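Local coordinates for biotin protein ligase-like protein of unknown function (Silicibacter sp., PDB 3BFM) that is of unknown function but belongs to the biotin/lipoate A/B protein ligase family and resembles the enzymes that attach biotin to carrier proteins, at residues A[12-23]-A[39-50]; A[106-114]-A[226-234]. All coordinates share one frame; numbering follows the deposited sequence.

Contact 1 (A[12-23]-A[39-50]); sequences MTGEAAGPGQDP and LVVYELGTDVLR. With CA (calcium ion), chain B.
P23 opens helix 23-32 and wedges its ring against strand 39-44: CG meets E43 CB at 3.5 Å, the side chains crossing at about a right angle, while CB rests on V41 CG1 at 4.0 Å. The helix links parallel strands 13-16 and 39-44 as a beta-alpha-beta crossover. V41 shares its face of the sheet with E15 and touches L26 and A27 of the helix. E15, extended beyond CG, slants across L39, its OE1 3.8 Å from L39 CD1, while OE2 salt-bridges K30 NZ. On the other face Y42, with CG between backbone N and carbonyl carbon (chi1 65°), lays its ring over the neighbouring strand: A16 CA sits 4.0 Å from the ring centroid in a CH-pi contact. An alanine in place of Y42 would probably leave A16 without this aromatic cover and its strand held mainly by backbone bonds such as A17 N to Y42 O (2.8 Å). Calcium takes Q21 O, D22 OD1, both E43 oxygens and three waters. D22 OD1 lies 3.2 Å from both E43 OE1 and R50 NH1, while E43 OE1 sits over the guanidinium face, held by charge, not an N-H; metal and arginine probably offset the repulsion between the two carboxylates.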
loop_
_atom_site.group_PDB
_atom_site.type_symbol
_atom_site.label_atom_id
_atom_site.label_comp_id
_atom_site.label_asym_id
_atom_site.label_seq_id
_atom_site.Cartn_x
_atom_site.Cartn_y
_atom_site.Cartn_z
HETATM N N MSE A 12 -0.507 4.560 1.014
HETATM C CA MSE A 12 -0.891 4.965 2.365
HETATM C C MSE A 12 -1.586 6.307 2.237
HETATM O O MSE A 12 -1.266 7.095 1.359
HETATM C CB MSE A 12 0.285 4.984 3.317
HETATM C CG MSE A 12 0.504 3.653 4.021
HETATM SE SE MSE A 12 2.244 3.437 4.846
HETATM C CE MSE A 12 1.761 2.339 6.325
ATOM N N THR A 13 -2.601 6.515 3.062
ATOM C CA THR A 13 -3.469 7.662 2.976
ATOM C C THR A 13 -3.412 8.306 4.328
ATOM O O THR A 13 -3.855 7.679 5.277
ATOM C CB THR A 13 -4.934 7.216 2.814
ATOM O OG1 THR A 13 -5.036 6.257 1.760
ATOM C CG2 THR A 13 -5.861 8.423 2.538
ATOM N N GLY A 14 -2.939 9.544 4.407
ATOM C CA GLY A 14 -2.955 10.280 5.655
ATOM C C GLY A 14 -4.258 11.022 5.883
ATOM O O GLY A 14 -4.810 11.615 4.957
ATOM N N GLU A 15 -4.760 10.987 7.113
ATOM C CA GLU A 15 -5.945 11.712 7.492
ATOM C C GLU A 15 -5.696 12.351 8.866
ATOM O O GLU A 15 -5.448 11.644 9.859
ATOM C CB GLU A 15 -7.123 10.766 7.567
ATOM C CG GLU A 15 -8.397 11.491 7.968
ATOM C CD GLU A 15 -9.659 10.696 7.741
ATOM O OE1 GLU A 15 -9.690 9.827 6.830
ATOM O OE2 GLU A 15 -10.636 10.967 8.477
ATOM N N ALA A 16 -5.725 13.675 8.932
ATOM C CA ALA A 16 -5.590 14.361 10.203
ATOM C C ALA A 16 -6.904 14.237 10.978
ATOM O O ALA A 16 -8.006 14.452 10.429
ATOM C CB ALA A 16 -5.211 15.835 10.005
ATOM N N ALA A 17 -6.784 13.957 12.277
ATOM C CA ALA A 17 -7.950 13.878 13.176
ATOM C C ALA A 17 -8.575 15.262 13.363
ATOM O O ALA A 17 -7.869 16.268 13.536
ATOM C CB ALA A 17 -7.529 13.305 14.541
ATOM N N GLY A 18 -9.895 15.293 13.269
ATOM C CA GLY A 18 -10.688 16.497 13.483
ATOM C C GLY A 18 -11.229 16.617 14.885
ATOM O O GLY A 18 -10.918 15.817 15.758
ATOM N N PRO A 19 -12.021 17.668 15.124
ATOM C CA PRO A 19 -12.668 17.886 16.423
ATOM C C PRO A 19 -13.430 16.657 16.928
ATOM O O PRO A 19 -14.201 16.067 16.180
ATOM C CB PRO A 19 -13.640 19.014 16.122
ATOM C CG PRO A 19 -12.956 19.802 15.015
ATOM C CD PRO A 19 -12.302 18.766 14.169
ATOM N N GLY A 20 -13.205 16.278 18.179
ATOM C CA GLY A 20 -13.891 15.161 18.757
ATOM C C GLY A 20 -13.273 13.803 18.402
ATOM O O GLY A 20 -13.717 12.787 18.908
ATOM N N GLN A 21 -12.280 13.804 17.518
ATOM C CA GLN A 21 -11.620 12.590 17.045
ATOM C C GLN A 21 -10.181 12.458 17.594
ATOM O O GLN A 21 -9.416 13.442 17.664
ATOM C CB GLN A 21 -11.556 12.597 15.520
ATOM C CG GLN A 21 -12.895 12.803 14.771
ATOM C CD GLN A 21 -12.770 12.950 13.235
ATOM O OE1 GLN A 21 -11.809 13.517 12.692
ATOM N NE2 GLN A 21 -13.783 12.442 12.524
ATOM N N ASP A 22 -9.786 11.229 17.966
ATOM C CA ASP A 22 -8.381 10.920 18.221
ATOM C C ASP A 22 -7.984 9.762 17.304
ATOM O O ASP A 22 -8.845 8.954 16.933
ATOM C CB ASP A 22 -8.113 10.542 19.686
ATOM C CG ASP A 22 -8.517 11.635 20.674
ATOM O OD1 ASP A 22 -8.365 12.841 20.385
ATOM O OD2 ASP A 22 -9.008 11.262 21.755
ATOM N N PRO A 23 -6.713 9.711 16.890
ATOM C CA PRO A 23 -6.307 8.731 15.863
ATOM C C PRO A 23 -6.645 7.252 16.100
ATOM O O PRO A 23 -7.230 6.616 15.210
ATOM C CB PRO A 23 -4.800 8.973 15.754
ATOM C CG PRO A 23 -4.647 10.411 16.061
ATOM C CD PRO A 23 -5.609 10.615 17.217
ATOM N N LEU A 39 -4.840 3.355 5.561
ATOM C CA LEU A 39 -5.141 4.599 6.269
ATOM C C LEU A 39 -4.212 4.809 7.452
ATOM O O LEU A 39 -4.037 3.888 8.289
ATOM C CB LEU A 39 -6.555 4.591 6.784
ATOM C CG LEU A 39 -7.055 5.817 7.541
ATOM C CD1 LEU A 39 -7.144 7.031 6.608
ATOM C CD2 LEU A 39 -8.422 5.517 8.196
ATOM N N VAL A 40 -3.684 6.021 7.529
ATOM C CA VAL A 40 -2.890 6.520 8.635
ATOM C C VAL A 40 -3.600 7.751 9.174
ATOM O O VAL A 40 -3.578 8.803 8.571
ATOM C CB VAL A 40 -1.432 6.894 8.247
ATOM C CG1 VAL A 40 -0.654 7.410 9.470
ATOM C CG2 VAL A 40 -0.726 5.731 7.576
ATOM N N VAL A 41 -4.239 7.603 10.320
ATOM C CA VAL A 41 -4.857 8.734 11.008
ATOM C C VAL A 41 -3.847 9.316 11.969
ATOM O O VAL A 41 -3.185 8.573 12.676
ATOM C CB VAL A 41 -6.093 8.299 11.807
ATOM C CG1 VAL A 41 -6.812 9.553 12.396
ATOM C CG2 VAL A 41 -7.031 7.476 10.933
ATOM N N TYR A 42 -3.702 10.637 11.989
ATOM C CA TYR A 42 -2.724 11.248 12.855
ATOM C C TYR A 42 -3.244 12.524 13.483
ATOM O O TYR A 42 -4.234 13.129 13.032
ATOM C CB TYR A 42 -1.412 11.483 12.088
ATOM C CG TYR A 42 -1.551 12.499 10.962
ATOM C CD1 TYR A 42 -1.359 13.833 11.204
ATOM C CD2 TYR A 42 -1.850 12.093 9.670
ATOM C CE1 TYR A 42 -1.476 14.757 10.213
ATOM C CE2 TYR A 42 -1.968 13.037 8.631
ATOM C CZ TYR A 42 -1.777 14.344 8.918
ATOM O OH TYR A 42 -1.921 15.298 7.914
ATOM N N GLU A 43 -2.585 12.928 14.559
ATOM C CA GLU A 43 -2.932 14.156 15.272
ATOM C C GLU A 43 -1.647 14.632 15.907
ATOM O O GLU A 43 -1.076 13.913 16.737
ATOM C CB GLU A 43 -4.012 13.875 16.333
ATOM C CG GLU A 43 -4.534 15.100 16.989
ATOM C CD GLU A 43 -5.861 14.919 17.710
ATOM O OE1 GLU A 43 -6.281 13.782 18.089
ATOM O OE2 GLU A 43 -6.491 15.947 17.988
ATOM N N LEU A 44 -1.166 15.803 15.458
ATOM C CA LEU A 44 0.066 16.389 15.963
ATOM C C LEU A 44 -0.240 17.634 16.793
ATOM O O LEU A 44 -0.988 18.537 16.352
ATOM C CB LEU A 44 1.015 16.779 14.814
ATOM C CG LEU A 44 2.030 15.758 14.283
ATOM C CD1 LEU A 44 1.357 14.777 13.327
ATOM C CD2 LEU A 44 3.181 16.463 13.581
ATOM N N GLY A 45 0.330 17.682 17.988
ATOM C CA GLY A 45 0.369 18.893 18.797
ATOM C C GLY A 45 1.806 19.241 19.055
ATOM O O GLY A 45 2.715 18.537 18.637
ATOM N N THR A 46 2.043 20.334 19.763
ATOM C CA THR A 46 3.375 20.699 20.116
ATOM C C THR A 46 3.943 19.707 21.161
ATOM O O THR A 46 5.138 19.517 21.207
ATOM C CB THR A 46 3.417 22.142 20.653
ATOM O OG1 THR A 46 2.558 22.256 21.785
ATOM C CG2 THR A 46 2.886 23.092 19.585
ATOM N N ASP A 47 3.061 19.106 21.969
ATOM C CA ASP A 47 3.493 18.279 23.106
ATOM C C ASP A 47 3.323 16.765 22.918
ATOM O O ASP A 47 3.792 15.983 23.749
ATOM C CB ASP A 47 2.703 18.664 24.352
ATOM C CG ASP A 47 3.071 20.015 24.877
ATOM O OD1 ASP A 47 3.908 20.719 24.257
ATOM O OD2 ASP A 47 2.436 20.370 25.878
ATOM N N VAL A 48 2.640 16.360 21.863
ATOM C CA VAL A 48 2.327 14.941 21.678
ATOM C C VAL A 48 2.162 14.630 20.203
ATOM O O VAL A 48 1.763 15.487 19.401
ATOM C CB VAL A 48 1.066 14.513 22.464
ATOM C CG1 VAL A 48 -0.102 15.413 22.097
ATOM C CG2 VAL A 48 0.704 13.003 22.222
ATOM N N LEU A 49 2.544 13.407 19.854
ATOM C CA LEU A 49 2.284 12.847 18.518
ATOM C C LEU A 49 1.399 11.616 18.653
ATOM O O LEU A 49 1.715 10.717 19.411
ATOM C CB LEU A 49 3.591 12.479 17.786
ATOM C CG LEU A 49 3.522 11.691 16.455
ATOM C CD1 LEU A 49 2.783 12.516 15.380
ATOM C CD2 LEU A 49 4.907 11.305 15.944
ATOM N N ARG A 50 0.287 11.573 17.922
ATOM C CA ARG A 50 -0.532 10.359 17.899
ATOM C C ARG A 50 -0.740 9.965 16.470
ATOM O O ARG A 50 -0.849 10.844 15.604
ATOM C CB ARG A 50 -1.865 10.525 18.635
ATOM C CG ARG A 50 -1.672 10.701 20.137
ATOM C CD ARG A 50 -2.984 11.066 20.813
ATOM N NE ARG A 50 -3.213 12.485 20.679
ATOM C CZ ARG A 50 -4.351 13.102 20.976
ATOM N NH1 ARG A 50 -5.407 12.432 21.416
ATOM N NH2 ARG A 50 -4.434 14.410 20.821
HETATM CA CA CA B . -8.254 14.835 19.139
HETATM O O HOH W 1 -9.352 16.436 17.792
HETATM O O HOH W 2 -7.286 15.821 21.071
HETATM O O HOH W 3 -10.345 15.172 20.378
#

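Contact 2 (A[106-114]-A[226-234])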
loop_
_atom_site.group_PDB
_atom_site.type_symbol
_atom_site.label_atom_id
_atom_site.label_comp_id
_atom_site.label_asym_id
_atom_site.label_seq_id
_atom_site.Cartn_x
_atom_site.Cartn_y
_atom_site.Cartn_z
ATOM N N ARG A 106 3.686 4.679 23.901
ATOM C CA ARG A 106 3.274 3.279 23.753
ATOM C C ARG A 106 2.669 3.060 22.398
ATOM O O ARG A 106 2.171 4.010 21.743
ATOM C CB ARG A 106 2.248 2.897 24.799
ATOM C CG ARG A 106 1.062 3.721 24.713
ATOM C CD ARG A 106 -0.067 3.289 25.613
ATOM N NE ARG A 106 -1.155 4.253 25.462
ATOM C CZ ARG A 106 -2.334 4.167 26.086
ATOM N NH1 ARG A 106 -2.599 3.141 26.897
ATOM N NH2 ARG A 106 -3.250 5.111 25.884
ATOM N N LEU A 107 2.754 1.816 21.969
ATOM C CA LEU A 107 1.991 1.305 20.851
ATOM C C LEU A 107 0.794 0.521 21.366
ATOM O O LEU A 107 0.925 -0.289 22.279
ATOM C CB LEU A 107 2.844 0.390 19.984
ATOM C CG LEU A 107 3.956 1.048 19.168
ATOM C CD1 LEU A 107 4.977 -0.047 18.710
ATOM C CD2 LEU A 107 3.417 1.810 17.985
ATOM N N ARG A 108 -0.376 0.721 20.757
ATOM C CA ARG A 108 -1.594 0.012 21.120
ATOM C C ARG A 108 -2.046 -0.782 19.926
ATOM O O ARG A 108 -1.736 -0.406 18.766
ATOM C CB ARG A 108 -2.714 0.988 21.560
ATOM C CG ARG A 108 -2.455 1.560 22.942
ATOM C CD ARG A 108 -3.638 2.338 23.439
ATOM N NE ARG A 108 -3.727 3.608 22.726
ATOM C CZ ARG A 108 -4.771 4.431 22.787
ATOM N NH1 ARG A 108 -5.831 4.114 23.516
ATOM N NH2 ARG A 108 -4.751 5.570 22.107
ATOM N N ILE A 109 -2.813 -1.827 20.193
ATOM C CA ILE A 109 -3.353 -2.664 19.131
ATOM C C ILE A 109 -4.810 -3.051 19.423
ATOM O O ILE A 109 -5.146 -3.369 20.589
ATOM C CB ILE A 109 -2.451 -3.915 18.888
ATOM C CG1 ILE A 109 -3.013 -4.731 17.753
ATOM C CG2 ILE A 109 -2.285 -4.836 20.145
ATOM C CD1 ILE A 109 -1.952 -5.579 17.041
ATOM N N ALA A 110 -5.638 -3.033 18.363
ATOM C CA ALA A 110 -7.036 -3.456 18.434
ATOM C C ALA A 110 -7.329 -4.259 17.206
ATOM O O ALA A 110 -6.643 -4.165 16.170
ATOM C CB ALA A 110 -8.026 -2.259 18.511
ATOM N N ALA A 111 -8.345 -5.087 17.316
ATOM C CA ALA A 111 -8.802 -5.811 16.149
ATOM C C ALA A 111 -10.315 -6.107 16.183
ATOM O O ALA A 111 -10.974 -5.896 17.198
ATOM C CB ALA A 111 -7.972 -7.102 15.989
ATOM N N SER A 112 -10.814 -6.643 15.072
ATOM C CA SER A 112 -12.250 -6.777 14.807
ATOM C C SER A 112 -12.815 -7.927 15.579
ATOM O O SER A 112 -14.026 -8.025 15.729
ATOM C CB SER A 112 -12.513 -6.991 13.314
ATOM O OG SER A 112 -12.067 -8.277 12.865
ATOM N N THR A 113 -11.930 -8.773 16.104
ATOM C CA THR A 113 -12.291 -9.994 16.816
ATOM C C THR A 113 -11.343 -10.168 17.994
ATOM O O THR A 113 -10.245 -9.581 18.026
ATOM C CB THR A 113 -12.131 -11.233 15.880
ATOM O OG1 THR A 113 -12.505 -12.436 16.571
ATOM C CG2 THR A 113 -10.690 -11.373 15.466
ATOM N N ASP A 114 -11.762 -10.958 18.982
ATOM C CA ASP A 114 -10.858 -11.427 20.035
ATOM C C ASP A 114 -10.689 -12.951 20.054
ATOM O O ASP A 114 -10.057 -13.493 20.951
ATOM C CB ASP A 114 -11.314 -10.918 21.406
ATOM C CG ASP A 114 -12.661 -11.459 21.821
ATOM O OD1 ASP A 114 -13.444 -11.935 20.971
ATOM O OD2 ASP A 114 -12.950 -11.393 23.028
ATOM N N ILE A 226 1.770 -16.372 28.025
ATOM C CA ILE A 226 0.817 -15.265 27.986
ATOM C C ILE A 226 0.699 -14.869 26.524
ATOM O O ILE A 226 1.634 -14.283 25.964
ATOM C CB ILE A 226 1.284 -14.085 28.835
ATOM C CG1 ILE A 226 1.789 -14.564 30.205
ATOM C CG2 ILE A 226 0.165 -13.042 28.966
ATOM C CD1 ILE A 226 0.712 -15.069 31.119
ATOM N N PRO A 227 -0.434 -15.224 25.879
ATOM C CA PRO A 227 -0.532 -14.885 24.472
ATOM C C PRO A 227 -0.609 -13.348 24.281
ATOM O O PRO A 227 -1.159 -12.634 25.118
ATOM C CB PRO A 227 -1.852 -15.556 24.023
ATOM C CG PRO A 227 -2.298 -16.403 25.129
ATOM C CD PRO A 227 -1.643 -15.911 26.362
ATOM N N LEU A 228 -0.086 -12.863 23.160
ATOM C CA LEU A 228 -0.052 -11.434 22.895
ATOM C C LEU A 228 -1.469 -10.854 22.700
ATOM O O LEU A 228 -1.691 -9.658 22.942
ATOM C CB LEU A 228 0.847 -11.144 21.703
ATOM C CG LEU A 228 1.160 -9.665 21.445
ATOM C CD1 LEU A 228 1.697 -8.932 22.662
ATOM C CD2 LEU A 228 2.122 -9.579 20.255
ATOM N N THR A 229 -2.438 -11.713 22.354
ATOM C CA THR A 229 -3.862 -11.327 22.327
ATOM C C THR A 229 -4.373 -10.678 23.626
ATOM O O THR A 229 -5.314 -9.853 23.581
ATOM C CB THR A 229 -4.775 -12.503 21.901
ATOM O OG1 THR A 229 -4.497 -13.635 22.721
ATOM C CG2 THR A 229 -4.503 -12.922 20.487
ATOM N N THR A 230 -3.720 -10.961 24.760
ATOM C CA THR A 230 -4.067 -10.354 26.027
ATOM C C THR A 230 -3.898 -8.824 26.081
ATOM O O THR A 230 -4.495 -8.185 26.934
ATOM C CB THR A 230 -3.314 -10.998 27.232
ATOM O OG1 THR A 230 -1.928 -10.683 27.154
ATOM C CG2 THR A 230 -3.528 -12.509 27.248
ATOM N N VAL A 231 -3.112 -8.237 25.177
ATOM C CA VAL A 231 -2.878 -6.784 25.188
ATOM C C VAL A 231 -3.832 -6.045 24.253
ATOM O O VAL A 231 -3.785 -4.835 24.169
ATOM C CB VAL A 231 -1.394 -6.434 24.853
ATOM C CG1 VAL A 231 -0.418 -7.338 25.655
ATOM C CG2 VAL A 231 -1.125 -6.589 23.389
ATOM N N LEU A 232 -4.698 -6.770 23.558
ATOM C CA LEU A 232 -5.721 -6.147 22.734
ATOM C C LEU A 232 -6.576 -5.189 23.530
ATOM O O LEU A 232 -7.061 -5.513 24.619
ATOM C CB LEU A 232 -6.604 -7.194 22.056
ATOM C CG LEU A 232 -6.048 -7.922 20.848
ATOM C CD1 LEU A 232 -6.970 -9.082 20.516
ATOM C CD2 LEU A 232 -5.905 -7.012 19.617
ATOM N N VAL A 233 -6.752 -3.993 22.989
ATOM C CA VAL A 233 -7.578 -2.967 23.620
ATOM C C VAL A 233 -9.030 -3.400 23.476
ATOM O O VAL A 233 -9.483 -3.673 22.357
ATOM C CB VAL A 233 -7.395 -1.594 22.979
ATOM C CG1 VAL A 233 -8.406 -0.591 23.556
ATOM C CG2 VAL A 233 -5.976 -1.104 23.230
ATOM N N GLN A 234 -9.726 -3.488 24.604
ATOM C CA GLN A 234 -11.093 -4.021 24.646
ATOM C C GLN A 234 -12.084 -2.904 24.475
ATOM O O GLN A 234 -12.074 -1.968 25.268
ATOM C CB GLN A 234 -11.359 -4.696 25.997
ATOM C CG GLN A 234 -10.329 -5.750 26.422
HETATM O O HOH W 4 -2.725 -2.587 22.986
HETATM O O HOH W 5 -9.431 -5.173 20.085
#
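R108, on strand 102-111 of the ligase-like mixed sheet, touches V233 CG2 through CD (4.2 Å) and carries a guanidinium with R106 NH2 over one face, 3.4 Å above the plane and toward the rim. In return, R108 CD lies over the centre of one face of the R106 guanidinium, 3.5 Å above it. R108 NH2 salt-bridges D128 on the adjoining strand, which probably offsets part of the positive charge gathered here. The contact joins this strand to the C-terminal tail, which makes a 3-10 turn at 228-231 and then passes across the strand, coming nearest at A110 and V233. One direct backbone bond links them, V233 N to I109 O (3.0 Å, nearly straight at 170°). Apolar contacts accompany it. I109 turns CG1 opposite its backbone N (chi1 -178°), which puts CG2 between N and the carbonyl carbon, where it meets V231 CG2 at 3.9 Å; CG1 itself faces L232 CD2 at 4.1 Å. L232 CD2 also reaches A111 CB, and L68 of helix 67-82 packs on both I109 and V231. Two waters add indirect links flanking the direct bond. One accepts from I109 N and probably donates to V231 O; the other accepts from A111 N at 3.0 Å and donates to V233 O at 2.7 Å.

In the fold
Both contacts reach the same seven-stranded sheet, with centres 21 Å apart and no touch between them. Contact 1 lies toward its margin, on strand 13-16, outermost within this chain, where the second subunit also packs, about 16 Å from the chain centre; contact 2 lies on interior strand 102-111, about 11 Å from it, and no other chain touches it. Each is partly buried. Helix 23-32 serves both: L26, A27 and K30 turn to contact 1, F24 and C28 to contact 2. Contact 1 is local, continuous parallel pairing with a calcium site and charges past the C-terminal end of the pairing. Contact 2 bridges the ligase-family region and the SH3-clan C-terminal region through apolar packing, one direct backbone bond and water.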